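Local structure of putative fimbrial subunit (Corynebacterium diphtheriae, 4HSS) at residues Leu32-Gly37 and Glu55-Val60; Gly28-His33 and Phe132-Pro137. The protein is the major pilin SpaD, a three-domain subunit that forms a homopolymer, probably the shaft of the pili used in cell adhesion. All coordinates share one frame; numbering follows the deposited sequence.

Interaction 1: Leu32-Gly37 and Glu55-Val60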
loop_
_atom_site.group_PDB
_atom_site.type_symbol
_atom_site.label_atom_id
_atom_site.label_comp_id
_atom_site.label_asym_id
_atom_site.label_seq_id
_atom_site.Cartn_x
_atom_site.Cartn_y
_atom_site.Cartn_z
ATOM N N LEU A 32 -10.192 -21.192 22.989
ATOM C CA LEU A 32 -9.457 -19.996 22.621
ATOM C C LEU A 32 -10.420 -18.910 22.217
ATOM O O LEU A 32 -11.334 -19.169 21.434
ATOM C CB LEU A 32 -8.449 -20.310 21.483
ATOM C CG LEU A 32 -7.388 -21.366 21.820
ATOM C CD1 LEU A 32 -6.633 -21.770 20.619
ATOM C CD2 LEU A 32 -6.412 -20.863 22.857
ATOM N N HIS A 33 -10.259 -17.714 22.803
ATOM C CA HIS A 33 -11.086 -16.554 22.467
ATOM C C HIS A 33 -10.188 -15.517 21.818
ATOM O O HIS A 33 -9.669 -14.614 22.483
ATOM C CB HIS A 33 -11.833 -15.986 23.686
ATOM C CG HIS A 33 -12.914 -16.861 24.229
ATOM N ND1 HIS A 33 -14.108 -17.027 23.565
ATOM C CD2 HIS A 33 -12.958 -17.550 25.387
ATOM C CE1 HIS A 33 -14.824 -17.840 24.316
ATOM N NE2 HIS A 33 -14.173 -18.181 25.424
ATOM N N LYS A 34 -9.985 -15.691 20.502
ATOM C CA LYS A 34 -9.107 -14.894 19.682
ATOM C C LYS A 34 -9.579 -13.473 19.589
ATOM O O LYS A 34 -10.738 -13.185 19.270
ATOM C CB LYS A 34 -8.929 -15.510 18.285
ATOM C CG LYS A 34 -7.790 -14.885 17.460
ATOM C CD LYS A 34 -6.475 -14.905 18.208
ATOM C CE LYS A 34 -5.327 -14.551 17.301
ATOM N NZ LYS A 34 -5.184 -13.090 17.050
ATOM N N LYS A 35 -8.646 -12.586 19.902
ATOM C CA LYS A 35 -8.904 -11.173 19.887
ATOM C C LYS A 35 -7.890 -10.462 19.021
ATOM O O LYS A 35 -6.709 -10.831 18.958
ATOM C CB LYS A 35 -8.887 -10.605 21.319
ATOM C CG LYS A 35 -10.089 -10.976 22.166
ATOM C CD LYS A 35 -11.283 -10.076 21.883
ATOM C CE LYS A 35 -12.469 -10.499 22.703
ATOM N NZ LYS A 35 -13.737 -10.287 21.961
ATOM N N LYS A 36 -8.398 -9.427 18.355
ATOM C CA LYS A 36 -7.718 -8.470 17.510
ATOM C C LYS A 36 -7.480 -7.257 18.422
ATOM O O LYS A 36 -8.439 -6.698 18.959
ATOM C CB LYS A 36 -8.670 -8.191 16.336
ATOM C CG LYS A 36 -8.167 -7.434 15.132
ATOM C CD LYS A 36 -9.167 -7.630 13.964
ATOM C CE LYS A 36 -10.529 -6.964 14.127
ATOM N NZ LYS A 36 -11.616 -7.688 13.401
ATOM N N GLY A 37 -6.214 -6.952 18.705
ATOM C CA GLY A 37 -5.842 -5.849 19.589
ATOM C C GLY A 37 -4.476 -5.938 20.268
ATOM O O GLY A 37 -3.530 -6.531 19.731
ATOM N N GLU A 55 -11.538 -6.612 19.539
ATOM C CA GLU A 55 -12.604 -7.161 18.722
ATOM C C GLU A 55 -12.376 -8.651 18.415
ATOM O O GLU A 55 -11.242 -9.049 18.136
ATOM C CB GLU A 55 -12.742 -6.358 17.417
ATOM C CG GLU A 55 -13.873 -5.336 17.430
ATOM C CD GLU A 55 -13.919 -4.382 16.248
ATOM O OE1 GLU A 55 -13.668 -4.824 15.101
ATOM O OE2 GLU A 55 -14.224 -3.187 16.469
ATOM N N PRO A 56 -13.466 -9.472 18.431
ATOM C CA PRO A 56 -13.344 -10.905 18.107
ATOM C C PRO A 56 -12.805 -11.113 16.701
ATOM O O PRO A 56 -13.215 -10.433 15.755
ATOM C CB PRO A 56 -14.779 -11.418 18.222
ATOM C CG PRO A 56 -15.477 -10.436 19.072
ATOM C CD PRO A 56 -14.871 -9.121 18.715
ATOM N N LEU A 57 -11.865 -12.043 16.574
ATOM C CA LEU A 57 -11.225 -12.308 15.297
ATOM C C LEU A 57 -11.477 -13.737 14.822
ATOM O O LEU A 57 -10.950 -14.707 15.389
ATOM C CB LEU A 57 -9.722 -11.990 15.400
ATOM C CG LEU A 57 -8.864 -12.189 14.163
ATOM C CD1 LEU A 57 -9.368 -11.357 12.983
ATOM C CD2 LEU A 57 -7.411 -11.903 14.478
ATOM N N ASN A 58 -12.304 -13.850 13.769
ATOM C CA ASN A 58 -12.584 -15.113 13.090
ATOM C C ASN A 58 -11.558 -15.335 11.972
ATOM O O ASN A 58 -10.949 -14.376 11.515
ATOM C CB ASN A 58 -14.003 -15.119 12.535
ATOM C CG ASN A 58 -15.068 -15.172 13.600
ATOM O OD1 ASN A 58 -14.988 -15.938 14.578
ATOM N ND2 ASN A 58 -16.111 -14.383 13.408
ATOM N N GLY A 59 -11.364 -16.589 11.564
ATOM C CA GLY A 59 -10.458 -16.947 10.475
ATOM C C GLY A 59 -9.065 -17.376 10.857
ATOM O O GLY A 59 -8.295 -17.771 9.983
ATOM N N VAL A 60 -8.724 -17.316 12.152
ATOM C CA VAL A 60 -7.410 -17.725 12.639
ATOM C C VAL A 60 -7.478 -19.188 13.023
ATOM O O VAL A 60 -8.360 -19.571 13.796
ATOM C CB VAL A 60 -6.910 -16.844 13.802
ATOM C CG1 VAL A 60 -5.566 -17.331 14.334
ATOM C CG2 VAL A 60 -6.819 -15.385 13.368
#

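Interaction 2: Gly28-His33 and Phe132-Pro137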
loop_
_atom_site.group_PDB
_atom_site.type_symbol
_atom_site.label_atom_id
_atom_site.label_comp_id
_atom_site.label_asym_id
_atom_site.label_seq_id
_atom_site.Cartn_x
_atom_site.Cartn_y
_atom_site.Cartn_z
ATOM N N GLY A 28 -10.301 -33.420 29.082
ATOM C CA GLY A 28 -10.342 -31.973 29.196
ATOM C C GLY A 28 -10.700 -31.283 27.900
ATOM O O GLY A 28 -11.102 -31.922 26.921
ATOM N N SER A 29 -10.565 -29.954 27.903
ATOM C CA SER A 29 -10.818 -29.077 26.760
ATOM C C SER A 29 -10.007 -27.787 26.866
ATOM O O SER A 29 -9.589 -27.382 27.953
ATOM C CB SER A 29 -12.311 -28.744 26.642
ATOM O OG SER A 29 -12.746 -27.777 27.589
ATOM N N LEU A 30 -9.839 -27.134 25.718
ATOM C CA LEU A 30 -9.208 -25.853 25.539
ATOM C C LEU A 30 -10.100 -24.978 24.662
ATOM O O LEU A 30 -10.502 -25.387 23.583
ATOM C CB LEU A 30 -7.806 -26.001 24.939
ATOM C CG LEU A 30 -7.111 -24.687 24.568
ATOM C CD1 LEU A 30 -6.843 -23.850 25.799
ATOM C CD2 LEU A 30 -5.833 -24.943 23.764
ATOM N N THR A 31 -10.399 -23.772 25.135
ATOM C CA THR A 31 -11.229 -22.807 24.437
ATOM C C THR A 31 -10.442 -21.533 24.261
ATOM O O THR A 31 -10.112 -20.848 25.244
ATOM C CB THR A 31 -12.546 -22.578 25.196
ATOM O OG1 THR A 31 -13.216 -23.834 25.308
ATOM C CG2 THR A 31 -13.445 -21.549 24.515
ATOM N N LEU A 32 -10.192 -21.192 22.989
ATOM C CA LEU A 32 -9.457 -19.996 22.621
ATOM C C LEU A 32 -10.420 -18.910 22.217
ATOM O O LEU A 32 -11.334 -19.169 21.434
ATOM C CB LEU A 32 -8.449 -20.310 21.483
ATOM C CG LEU A 32 -7.388 -21.366 21.820
ATOM C CD1 LEU A 32 -6.633 -21.770 20.619
ATOM C CD2 LEU A 32 -6.412 -20.863 22.857
ATOM N N HIS A 33 -10.259 -17.714 22.803
ATOM C CA HIS A 33 -11.086 -16.554 22.467
ATOM C C HIS A 33 -10.188 -15.517 21.818
ATOM O O HIS A 33 -9.669 -14.614 22.483
ATOM C CB HIS A 33 -11.833 -15.986 23.686
ATOM C CG HIS A 33 -12.914 -16.861 24.229
ATOM N ND1 HIS A 33 -14.108 -17.027 23.565
ATOM C CD2 HIS A 33 -12.958 -17.550 25.387
ATOM C CE1 HIS A 33 -14.824 -17.840 24.316
ATOM N NE2 HIS A 33 -14.173 -18.181 25.424
ATOM N N PHE A 132 2.271 -20.597 22.838
ATOM C CA PHE A 132 2.188 -20.743 24.280
ATOM C C PHE A 132 1.935 -22.183 24.676
ATOM O O PHE A 132 1.603 -23.011 23.827
ATOM C CB PHE A 132 1.109 -19.815 24.856
ATOM C CG PHE A 132 -0.316 -19.993 24.382
ATOM C CD1 PHE A 132 -0.768 -19.357 23.234
ATOM C CD2 PHE A 132 -1.235 -20.709 25.145
ATOM C CE1 PHE A 132 -2.109 -19.462 22.837
ATOM C CE2 PHE A 132 -2.573 -20.806 24.755
ATOM C CZ PHE A 132 -3.007 -20.165 23.619
ATOM N N ILE A 133 2.125 -22.475 25.982
ATOM C CA ILE A 133 1.995 -23.793 26.603
ATOM C C ILE A 133 0.781 -23.787 27.534
ATOM O O ILE A 133 0.561 -22.800 28.231
ATOM C CB ILE A 133 3.349 -24.120 27.352
ATOM C CG1 ILE A 133 4.497 -24.460 26.373
ATOM C CG2 ILE A 133 3.224 -25.167 28.442
ATOM C CD1 ILE A 133 4.386 -25.805 25.593
ATOM N N VAL A 134 -0.015 -24.873 27.517
ATOM C CA VAL A 134 -1.158 -25.039 28.423
ATOM C C VAL A 134 -1.133 -26.460 29.014
ATOM O O VAL A 134 -0.766 -27.426 28.348
ATOM C CB VAL A 134 -2.569 -24.679 27.853
ATOM C CG1 VAL A 134 -2.681 -23.199 27.515
ATOM C CG2 VAL A 134 -2.959 -25.544 26.656
ATOM N N SER A 135 -1.553 -26.560 30.271
ATOM C CA SER A 135 -1.651 -27.793 31.031
ATOM C C SER A 135 -3.130 -28.138 31.194
ATOM O O SER A 135 -3.921 -27.254 31.521
ATOM C CB SER A 135 -0.962 -27.638 32.386
ATOM O OG SER A 135 -1.161 -28.804 33.168
ATOM N N ILE A 136 -3.499 -29.419 30.944
ATOM C CA ILE A 136 -4.876 -29.930 31.056
ATOM C C ILE A 136 -4.826 -31.129 31.974
ATOM O O ILE A 136 -4.288 -32.151 31.570
ATOM C CB ILE A 136 -5.520 -30.251 29.664
ATOM C CG1 ILE A 136 -5.597 -28.987 28.783
ATOM C CG2 ILE A 136 -6.901 -30.901 29.821
ATOM C CD1 ILE A 136 -6.182 -29.146 27.537
ATOM N N PRO A 137 -5.275 -31.025 33.243
ATOM C CA PRO A 137 -5.875 -29.858 33.924
ATOM C C PRO A 137 -4.830 -28.849 34.445
ATOM O O PRO A 137 -3.623 -29.041 34.303
ATOM C CB PRO A 137 -6.649 -30.508 35.077
ATOM C CG PRO A 137 -5.826 -31.694 35.447
ATOM C CD PRO A 137 -5.176 -32.181 34.166
#

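Interaction 1: Leu32-Gly37 and Glu55-Val60
Lys34, the isopeptide lysine of this CnaB-type domain, packs beside Leu57 where the short strand 55-56 pairs with strand 28-36. Lys36 and Glu55 form an antiparallel hydrogen-bonded pair, with Lys36 N to Glu55 O at 2.9 Å and Glu55 N to Lys36 O at 3.2 Å. Two residues along each segment, beyond the non-hydrogen-bonded pair of Lys35 and Pro56, Leu57 N reaches Lys34 O at 3.1 Å, nearly straight at the hydrogen but well above the carbonyl plane. The side chains of Lys34 and Leu57 extend together, and Leu57 CD2 lies 3.6 Å from Lys34 NZ. Bends at chi2 (54°) and chi4 (79°) curl the lysine, so that Lys34 NZ makes a weak bond back to Lys35 O, while Val60 CG1 meets Lys34 CE crosswise at 4.1 Å. Lys35 keeps to the other side of the strand and brings NZ 3.4 Å from Pro56 CG. On the Leu57 side, Lys36 lays CD against Leu57 CD1 and forms a long salt bridge, NZ to Glu55 OE1 at 3.9 Å. Lys34 NZ is covalently joined to Asn156 CG of strand 149-166, with Phe62 of strand 61-67 and Glu119 of strand 113-121 touching the lysine.

Interaction 2: Gly28-His33 and Phe132-Pro137
Strands 28-33 and 132-136 run roughly antiparallel, at 147° with their axes 8.0 Å apart at closest approach, and no hydrogen bond joins them. They splay apart along their length: Gly28 CA and Ile136 CA are 6.1 Å apart, whereas Leu32 CA and Phe132 CA are separated by 11.8 Å. At the close end Ile136 sets CG2 directly on the backbone, 3.7 Å from Gly28 CA, an approach possible because Gly28 carries no side chain; its CD1 branch reaches forward to Ser29 O. In the middle Leu30 and Val134 cross at about a right angle, with Leu30 CD2 and Val134 CG2 4.1 Å apart. At the wide end Leu32 and Phe132 reach out from opposite sides and overlap alongside each other, and Leu32 CD2 meets the ring at its edge, 3.6 Å from Phe132 CZ. A chi1 of 60° sets Phe132 CG between the backbone N and the carbonyl carbon, and the ring extends from there towards Leu32; Val134 CG1 lies in the ring plane as well, beside the CD2-CE2 side. Val117 of strand 113-121 touches both Leu30 and Phe132, and Leu110 of strand 104-110 adjoins Ile136. Apolar contacts between strands of two facing sheets, without backbone bonds, are the hallmark of a beta sandwich core, here that of the prealbumin-like (CnaB) pilin domain.

In the fold
Both contacts use strand 28-36, with centres about 16 Å apart, but on different terms. Interaction 1 extends the strand's own sheet by pairing strand 55-56 at its C-terminal end, whereas interaction 2 packs its N-terminal half across the sandwich on the outermost strand of the opposing four-stranded sheet. The buried Leu32, whose CD2 end reaches Phe132 but which makes no contact with 55-60, comes two residues before Lys34. The hydrophobic packing therefore runs close to the isopeptide bond, which ties this strand to its parallel neighbour 149-166, the strand that continues into the next domain. The calcium site formed by Ile406, Glu408, Asp416 and Thr419 lies far off, in the C-terminal part of the chain.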